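Local coordinates for hyaluronidase (Thermobaculum terrenum, PDB 5DIY), which probably removes O-linked N-acetylglucosamine from modified proteins, as a hydrolase of glycosyl hydrolase family 84, at residues 331-334 against 338-341; 379-384 against 430-435. All coordinates share one frame; numbering follows the deposited sequence.

Contact 1 of 2, residues 331-334 against 338-341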
ATOM      1  N   VAL C 331      29.621  -9.830  -1.426  1.00 23.48           N
ATOM      2  CA  VAL C 331      30.010 -11.169  -1.905  1.00 23.71           C
ATOM      3  C   VAL C 331      30.793 -11.088  -3.215  1.00 24.01           C
ATOM      4  O   VAL C 331      31.813 -11.768  -3.368  1.00 23.58           O
ATOM      5  CB  VAL C 331      28.775 -12.105  -2.090  1.00 23.67           C
ATOM      6  CG1 VAL C 331      29.142 -13.383  -2.851  1.00 23.89           C
ATOM      7  CG2 VAL C 331      28.158 -12.462  -0.743  1.00 23.23           C
ATOM      8  N   GLN C 332      30.319 -10.270  -4.153  1.00 24.43           N
ATOM      9  CA  GLN C 332      31.015 -10.110  -5.432  1.00 25.56           C
ATOM     10  C   GLN C 332      32.403  -9.477  -5.252  1.00 24.82           C
ATOM     11  O   GLN C 332      33.364  -9.887  -5.917  1.00 22.96           O
ATOM     12  CB  GLN C 332      30.173  -9.316  -6.437  1.00 27.76           C
ATOM     13  CG  GLN C 332      28.997 -10.109  -6.997  1.00 30.93           C
ATOM     14  CD  GLN C 332      28.052  -9.275  -7.860  1.00 34.54           C
ATOM     15  OE1 GLN C 332      28.244  -8.070  -8.043  1.00 37.80           O
ATOM     16  NE2 GLN C 332      27.025  -9.919  -8.398  1.00 36.44           N
ATOM     17  N   GLU C 333      32.524  -8.505  -4.346  1.00 24.45           N
ATOM     18  CA  GLU C 333      33.846  -7.933  -4.048  1.00 25.72           C
ATOM     19  C   GLU C 333      34.793  -8.979  -3.447  1.00 24.01           C
ATOM     20  O   GLU C 333      35.956  -9.049  -3.835  1.00 23.58           O
ATOM     21  CB  GLU C 333      33.770  -6.688  -3.152  1.00 28.11           C
ATOM     22  CG  GLU C 333      35.148  -6.053  -2.966  1.00 31.48           C
ATOM     23  CD  GLU C 333      35.120  -4.624  -2.469  1.00 34.23           C
ATOM     24  OE1 GLU C 333      34.359  -4.336  -1.520  1.00 36.38           O
ATOM     25  OE2 GLU C 333      35.884  -3.795  -3.026  1.00 36.33           O
ATOM     26  N   ASP C 334      34.289  -9.799  -2.527  1.00 23.30           N
ATOM     27  CA  ASP C 334      35.064 -10.924  -1.982  1.00 23.27           C
ATOM     28  C   ASP C 334      35.625 -11.814  -3.094  1.00 23.16           C
ATOM     29  O   ASP C 334      36.820 -12.109  -3.115  1.00 21.90           O
ATOM     30  CB  ASP C 334      34.208 -11.784  -1.038  1.00 23.12           C
ATOM     31  CG  ASP C 334      34.053 -11.185   0.342  1.00 23.50           C
ATOM     32  OD1 ASP C 334      34.820 -10.273   0.719  1.00 23.31           O
ATOM     33  OD2 ASP C 334      33.154 -11.647   1.063  1.00 22.77           O
ATOM     34  N   PHE C 338      40.169 -12.103  -4.093  1.00 26.12           N
ATOM     35  CA  PHE C 338      40.759 -13.344  -3.559  1.00 27.24           C
ATOM     36  C   PHE C 338      40.255 -13.780  -2.174  1.00 26.51           C
ATOM     37  O   PHE C 338      40.921 -14.534  -1.468  1.00 26.52           O
ATOM     38  CB  PHE C 338      42.300 -13.293  -3.648  1.00 29.01           C
ATOM     39  CG  PHE C 338      42.838 -13.934  -4.897  1.00 31.09           C
ATOM     40  CD1 PHE C 338      42.480 -13.437  -6.151  1.00 32.21           C
ATOM     41  CD2 PHE C 338      43.665 -15.058  -4.830  1.00 32.77           C
ATOM     42  CE1 PHE C 338      42.944 -14.035  -7.314  1.00 32.15           C
ATOM     43  CE2 PHE C 338      44.139 -15.657  -5.993  1.00 33.44           C
ATOM     44  CZ  PHE C 338      43.775 -15.145  -7.236  1.00 33.63           C
ATOM     45  N   ARG C 339      39.040 -13.355  -1.824  1.00 25.84           N
ATOM     46  CA  ARG C 339      38.413 -13.718  -0.566  1.00 25.92           C
ATOM     47  C   ARG C 339      37.274 -14.688  -0.870  1.00 27.15           C
ATOM     48  O   ARG C 339      36.117 -14.462  -0.497  1.00 25.05           O
ATOM     49  CB  ARG C 339      37.923 -12.465   0.148  1.00 25.74           C
ATOM     50  CG  ARG C 339      39.051 -11.549   0.597  1.00 25.52           C
ATOM     51  CD  ARG C 339      38.558 -10.509   1.587  1.00 25.30           C
ATOM     52  NE  ARG C 339      37.577  -9.603   0.982  1.00 25.30           N
ATOM     53  CZ  ARG C 339      37.837  -8.427   0.403  1.00 26.02           C
ATOM     54  NH1 ARG C 339      39.077  -7.943   0.303  1.00 25.90           N
ATOM     55  NH2 ARG C 339      36.831  -7.714  -0.100  1.00 27.34           N
ATOM     56  N   PHE C 340      37.634 -15.791  -1.522  1.00 27.92           N
ATOM     57  CA  PHE C 340      36.660 -16.774  -2.020  1.00 30.50           C
ATOM     58  C   PHE C 340      35.931 -17.466  -0.878  1.00 30.19           C
ATOM     59  O   PHE C 340      34.713 -17.627  -0.920  1.00 29.08           O
ATOM     60  CB  PHE C 340      37.334 -17.832  -2.903  1.00 32.12           C
ATOM     61  CG  PHE C 340      38.193 -17.254  -3.989  1.00 34.81           C
ATOM     62  CD1 PHE C 340      37.615 -16.555  -5.041  1.00 36.80           C
ATOM     63  CD2 PHE C 340      39.583 -17.383  -3.952  1.00 36.78           C
ATOM     64  CE1 PHE C 340      38.401 -16.002  -6.045  1.00 37.05           C
ATOM     65  CE2 PHE C 340      40.375 -16.837  -4.964  1.00 37.68           C
ATOM     66  CZ  PHE C 340      39.780 -16.144  -6.012  1.00 36.52           C
ATOM     67  N   GLU C 341      36.690 -17.853   0.142  1.00 32.06           N
ATOM     68  CA  GLU C 341      36.140 -18.534   1.316  1.00 33.52           C
ATOM     69  C   GLU C 341      35.134 -17.661   2.050  1.00 30.06           C
ATOM     70  O   GLU C 341      34.105 -18.153   2.495  1.00 29.02           O
ATOM     71  CB  GLU C 341      37.260 -18.968   2.278  1.00 36.95           C
ATOM     72  CG  GLU C 341      38.210 -20.005   1.684  1.00 41.09           C
ATOM     73  CD  GLU C 341      39.129 -20.649   2.712  1.00 45.07           C
ATOM     74  OE1 GLU C 341      39.407 -20.027   3.765  1.00 47.77           O
ATOM     75  OE2 GLU C 341      39.580 -21.788   2.457  1.00 47.78           O
TER
HETATM   76  O   HOH W   1      33.804  -7.539   0.323  1.00 38.39           O
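R339 reaches back from the turn between two consecutive helices to grip D334, three residues short of the turn on helix 322-336. The backbone leads: R339 N donates to D334 O at 2.9 Å. This six-to-one bond, with F338 in the left-handed region (phi 61°), is consistent with a Schellman-type end to the helix. R339 is also the N-cap of helix 340-362, and only three residues, 337-339, separate the two helices.

From CB outward, the side chain bends round the aspartate. R339 CB packs on D334 O at 3.5 Å. R339 CD passes D334 OD1 at 3.8 Å, and the bend at chi3 (-64°) turns the guanidinium back so that its edge meets D334 OD1. R339 NE then makes a short, nearly straight bond to OD1 of D334, 2.8 Å at 169°. OD1 is approached from its anti side, somewhat out of the carboxylate plane, but lies in the guanidinium plane; the two flat groups are nearly perpendicular. R339 NH2 adds a weak bond to the same D334 OD1 at 3.4 Å. Water 1 completes a small ring, donating to D334 OD1 and accepting from R339 NH2. Farther out, R339 NH2 lies 3.7 Å from E333 CG, while the E333 carboxylate stays beyond salt-bridge distance.

The other oxygen, D334 OD2, is claimed by K330 in a salt bridge. One buried carboxylate thus serves two cations through separate oxygens, which would probably favour its ionised form, and ties side chain as well as backbone across the turn.

Contact 2 of 2, residues 379-384 against 430-435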
ATOM      1  N   TYR C 379       9.528 -16.563  -2.221  1.00 25.59           N
ATOM      2  CA  TYR C 379      10.708 -16.431  -1.349  1.00 25.18           C
ATOM      3  C   TYR C 379      11.528 -17.728  -1.302  1.00 25.72           C
ATOM      4  O   TYR C 379      12.751 -17.701  -1.483  1.00 24.83           O
ATOM      5  CB  TYR C 379      10.269 -16.033   0.057  1.00 24.41           C
ATOM      6  CG  TYR C 379      11.367 -15.709   1.046  1.00 24.37           C
ATOM      7  CD1 TYR C 379      12.023 -14.484   1.005  1.00 23.78           C
ATOM      8  CD2 TYR C 379      11.706 -16.602   2.068  1.00 24.06           C
ATOM      9  CE1 TYR C 379      12.996 -14.162   1.935  1.00 23.58           C
ATOM     10  CE2 TYR C 379      12.685 -16.287   3.000  1.00 23.54           C
ATOM     11  CZ  TYR C 379      13.325 -15.066   2.932  1.00 23.44           C
ATOM     12  OH  TYR C 379      14.299 -14.746   3.844  1.00 22.94           O
ATOM     13  N   LYS C 380      10.857 -18.857  -1.065  1.00 26.91           N
ATOM     14  CA  LYS C 380      11.532 -20.164  -1.095  1.00 27.59           C
ATOM     15  C   LYS C 380      12.167 -20.447  -2.454  1.00 26.18           C
ATOM     16  O   LYS C 380      13.299 -20.913  -2.516  1.00 26.25           O
ATOM     17  CB  LYS C 380      10.593 -21.323  -0.703  1.00 29.76           C
ATOM     18  CG  LYS C 380      11.189 -22.699  -0.996  1.00 31.39           C
ATOM     19  CD  LYS C 380      10.718 -23.791  -0.058  1.00 34.31           C
ATOM     20  CE  LYS C 380      11.498 -25.081  -0.312  1.00 34.65           C
ATOM     21  NZ  LYS C 380      11.326 -25.579  -1.709  1.00 35.04           N
ATOM     22  N   LEU C 381      11.439 -20.185  -3.534  1.00 25.75           N
ATOM     23  CA  LEU C 381      11.992 -20.365  -4.879  1.00 25.46           C
ATOM     24  C   LEU C 381      13.303 -19.582  -5.076  1.00 24.96           C
ATOM     25  O   LEU C 381      14.300 -20.154  -5.518  1.00 23.01           O
ATOM     26  CB  LEU C 381      10.962 -19.995  -5.960  1.00 26.75           C
ATOM     27  CG  LEU C 381      10.086 -21.102  -6.588  1.00 27.78           C
ATOM     28  CD1 LEU C 381       9.849 -22.310  -5.684  1.00 28.70           C
ATOM     29  CD2 LEU C 381       8.763 -20.536  -7.084  1.00 27.19           C
ATOM     30  N   TRP C 382      13.314 -18.295  -4.722  1.00 23.62           N
ATOM     31  CA  TRP C 382      14.545 -17.489  -4.852  1.00 23.75           C
ATOM     32  C   TRP C 382      15.682 -18.092  -4.024  1.00 22.92           C
ATOM     33  O   TRP C 382      16.831 -18.081  -4.450  1.00 22.49           O
ATOM     34  CB  TRP C 382      14.320 -16.025  -4.438  1.00 23.27           C
ATOM     35  CG  TRP C 382      13.581 -15.160  -5.436  1.00 22.53           C
ATOM     36  CD1 TRP C 382      12.431 -14.467  -5.214  1.00 22.78           C
ATOM     37  CD2 TRP C 382      13.966 -14.872  -6.787  1.00 22.48           C
ATOM     38  NE1 TRP C 382      12.060 -13.778  -6.344  1.00 22.39           N
ATOM     39  CE2 TRP C 382      12.988 -14.005  -7.324  1.00 22.60           C
ATOM     40  CE3 TRP C 382      15.035 -15.269  -7.601  1.00 22.37           C
ATOM     41  CZ2 TRP C 382      13.047 -13.529  -8.639  1.00 22.91           C
ATOM     42  CZ3 TRP C 382      15.093 -14.796  -8.908  1.00 22.73           C
ATOM     43  CH2 TRP C 382      14.103 -13.934  -9.413  1.00 22.43           C
ATOM     44  N   THR C 383      15.338 -18.632  -2.854  1.00 23.60           N
ATOM     45  CA  THR C 383      16.283 -19.331  -1.978  1.00 23.25           C
ATOM     46  C   THR C 383      16.841 -20.609  -2.620  1.00 23.83           C
ATOM     47  O   THR C 383      18.050 -20.858  -2.546  1.00 23.20           O
ATOM     48  CB  THR C 383      15.628 -19.672  -0.621  1.00 23.33           C
ATOM     49  OG1 THR C 383      14.941 -18.514  -0.117  1.00 22.83           O
ATOM     50  CG2 THR C 383      16.665 -20.146   0.398  1.00 22.85           C
ATOM     51  N   ASP C 384      15.970 -21.400  -3.250  1.00 24.58           N
ATOM     52  CA  ASP C 384      16.392 -22.587  -4.012  1.00 25.79           C
ATOM     53  C   ASP C 384      17.404 -22.213  -5.094  1.00 25.41           C
ATOM     54  O   ASP C 384      18.373 -22.938  -5.326  1.00 25.10           O
ATOM     55  CB  ASP C 384      15.200 -23.294  -4.695  1.00 27.04           C
ATOM     56  CG  ASP C 384      14.246 -23.969  -3.714  1.00 27.31           C
ATOM     57  OD1 ASP C 384      14.645 -24.340  -2.598  1.00 28.44           O
ATOM     58  OD2 ASP C 384      13.068 -24.136  -4.083  1.00 29.16           O
ATOM     59  N   VAL C 430      10.711 -14.616 -14.666  1.00 23.17           N
ATOM     60  CA  VAL C 430       9.982 -13.550 -15.376  1.00 24.11           C
ATOM     61  C   VAL C 430       8.470 -13.588 -15.057  1.00 24.58           C
ATOM     62  O   VAL C 430       7.835 -12.535 -14.977  1.00 22.44           O
ATOM     63  CB  VAL C 430      10.236 -13.591 -16.906  1.00 24.60           C
ATOM     64  CG1 VAL C 430       9.345 -12.594 -17.651  1.00 25.09           C
ATOM     65  CG2 VAL C 430      11.703 -13.303 -17.212  1.00 24.22           C
ATOM     66  N   ASP C 431       7.925 -14.793 -14.845  1.00 26.00           N
ATOM     67  CA  ASP C 431       6.503 -14.996 -14.504  1.00 27.51           C
ATOM     68  C   ASP C 431       6.128 -14.953 -13.020  1.00 27.82           C
ATOM     69  O   ASP C 431       4.965 -15.204 -12.682  1.00 28.90           O
ATOM     70  CB  ASP C 431       6.017 -16.335 -15.089  1.00 28.46           C
ATOM     71  CG  ASP C 431       6.075 -16.367 -16.595  1.00 29.87           C
ATOM     72  OD1 ASP C 431       5.895 -15.301 -17.223  1.00 32.01           O
ATOM     73  OD2 ASP C 431       6.294 -17.457 -17.160  1.00 30.53           O
ATOM     74  N   PHE C 432       7.071 -14.644 -12.128  1.00 27.05           N
ATOM     75  CA  PHE C 432       6.742 -14.511 -10.703  1.00 27.29           C
ATOM     76  C   PHE C 432       5.679 -13.434 -10.523  1.00 27.21           C
ATOM     77  O   PHE C 432       5.728 -12.410 -11.186  1.00 27.88           O
ATOM     78  CB  PHE C 432       7.993 -14.186  -9.856  1.00 26.99           C
ATOM     79  CG  PHE C 432       8.834 -15.392  -9.483  1.00 26.76           C
ATOM     80  CD1 PHE C 432       8.709 -16.623 -10.141  1.00 26.36           C
ATOM     81  CD2 PHE C 432       9.784 -15.280  -8.471  1.00 26.69           C
ATOM     82  CE1 PHE C 432       9.508 -17.702  -9.785  1.00 26.50           C
ATOM     83  CE2 PHE C 432      10.575 -16.361  -8.109  1.00 26.85           C
ATOM     84  CZ  PHE C 432      10.438 -17.572  -8.769  1.00 26.21           C
ATOM     85  N   ARG C 433       4.714 -13.703  -9.650  1.00 29.66           N
ATOM     86  CA  ARG C 433       3.586 -12.801  -9.393  1.00 31.88           C
ATOM     87  C   ARG C 433       3.894 -11.725  -8.351  1.00 30.90           C
ATOM     88  O   ARG C 433       3.237 -10.679  -8.342  1.00 32.80           O
ATOM     89  CB  ARG C 433       2.366 -13.595  -8.920  1.00 34.46           C
ATOM     90  CG  ARG C 433       1.837 -14.626  -9.914  1.00 37.98           C
ATOM     91  CD  ARG C 433       1.248 -15.814  -9.168  1.00 41.11           C
ATOM     92  NE  ARG C 433       0.420 -16.684 -10.001  1.00 44.51           N
ATOM     93  CZ  ARG C 433      -0.099 -17.849  -9.604  1.00 47.35           C
ATOM     94  NH1 ARG C 433       0.118 -18.318  -8.370  1.00 49.49           N
ATOM     95  NH2 ARG C 433      -0.849 -18.557 -10.446  1.00 48.13           N
ATOM     96  N   THR C 434       4.862 -11.981  -7.469  1.00 28.55           N
ATOM     97  CA  THR C 434       5.201 -11.039  -6.397  1.00 27.49           C
ATOM     98  C   THR C 434       6.539 -10.362  -6.627  1.00 27.19           C
ATOM     99  O   THR C 434       7.342 -10.802  -7.457  1.00 27.75           O
ATOM    100  CB  THR C 434       5.255 -11.710  -5.014  1.00 26.86           C
ATOM    101  OG1 THR C 434       6.500 -12.397  -4.841  1.00 25.77           O
ATOM    102  CG2 THR C 434       4.078 -12.660  -4.801  1.00 26.30           C
ATOM    103  N   ARG C 435       6.769  -9.302  -5.858  1.00 27.29           N
ATOM    104  CA  ARG C 435       8.017  -8.545  -5.887  1.00 27.13           C
ATOM    105  C   ARG C 435       8.891  -8.869  -4.666  1.00 25.67           C
ATOM    106  O   ARG C 435       9.674  -8.027  -4.211  1.00 24.07           O
ATOM    107  CB  ARG C 435       7.704  -7.040  -5.967  1.00 28.17           C
ATOM    108  CG  ARG C 435       8.907  -6.168  -6.319  1.00 29.86           C
ATOM    109  CD  ARG C 435       8.716  -5.291  -7.541  1.00 30.79           C
ATOM    110  NE  ARG C 435       8.214  -3.957  -7.225  1.00 32.00           N
ATOM    111  CZ  ARG C 435       8.782  -2.783  -7.538  1.00 31.29           C
ATOM    112  NH1 ARG C 435       9.939  -2.686  -8.187  1.00 31.53           N
ATOM    113  NH2 ARG C 435       8.156  -1.669  -7.187  1.00 31.11           N
TER
HETATM  114  O   HOH W   2      10.179 -11.638  -7.147  1.00 25.23           O
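L381 and F432 are the closest pair of backbones, yet their CA atoms stay 9.8 Å apart: helix 373-398 and the loop after helix 412-428 meet through side chains, with no direct hydrogen bond between 379-384 and 430-435. F432 bridges the distance, its ring presenting an edge to the face of W382. The centroid of the five-membered indole ring and that of the phenyl ring are 4.9 Å apart with planes at 68°, an offset edge-to-face (T-shaped) pair. W382 holds CG beside its backbone N and opposite the carbonyl carbon (chi1 -76°), which brings the indole nearer to F432. F432 CE2 sits 3.5 Å from W382 CE2, above the indole and displaced toward its rim. The far end of the phenyl ring, F432 CZ, rests 3.7 Å from L381 CB, and L381 CD2 touches it too.

W382 NE1 donates in the plane of its own ring to water 2 O, at 3.0 Å, and that water donates to T434 O. E378, also on helix 373-398, accepts a hydrogen bond from R433 N and is hydrogen-bonded to T434 OG1.

The contact therefore divides its work: apolar and aromatic surfaces hold F432, and one water satisfies the indole nitrogen while carrying the link on to the loop backbone.

Both contacts belong to the helical region that follows the parallel eight-stranded barrel, at different distances from the chain centre. Contact 1 lies about 38 Å from that centre and contact 2 about 20 Å; their own centres are 26 Å apart, and their nearest atoms, about 13 Å apart, do not touch. Two helices connect them. Helix 340-362 starts at contact 1 and, through M354, meets Y379 and T383; helix 440-451 touches Q332 with F444 and Q447, and W382 with V441 and L445. Neither contact reaches the N-acetylglucosamine site. Contact 2 is tied toward the barrel, since R435 forms a salt bridge with E234, six residues beyond the sugar-binding D228.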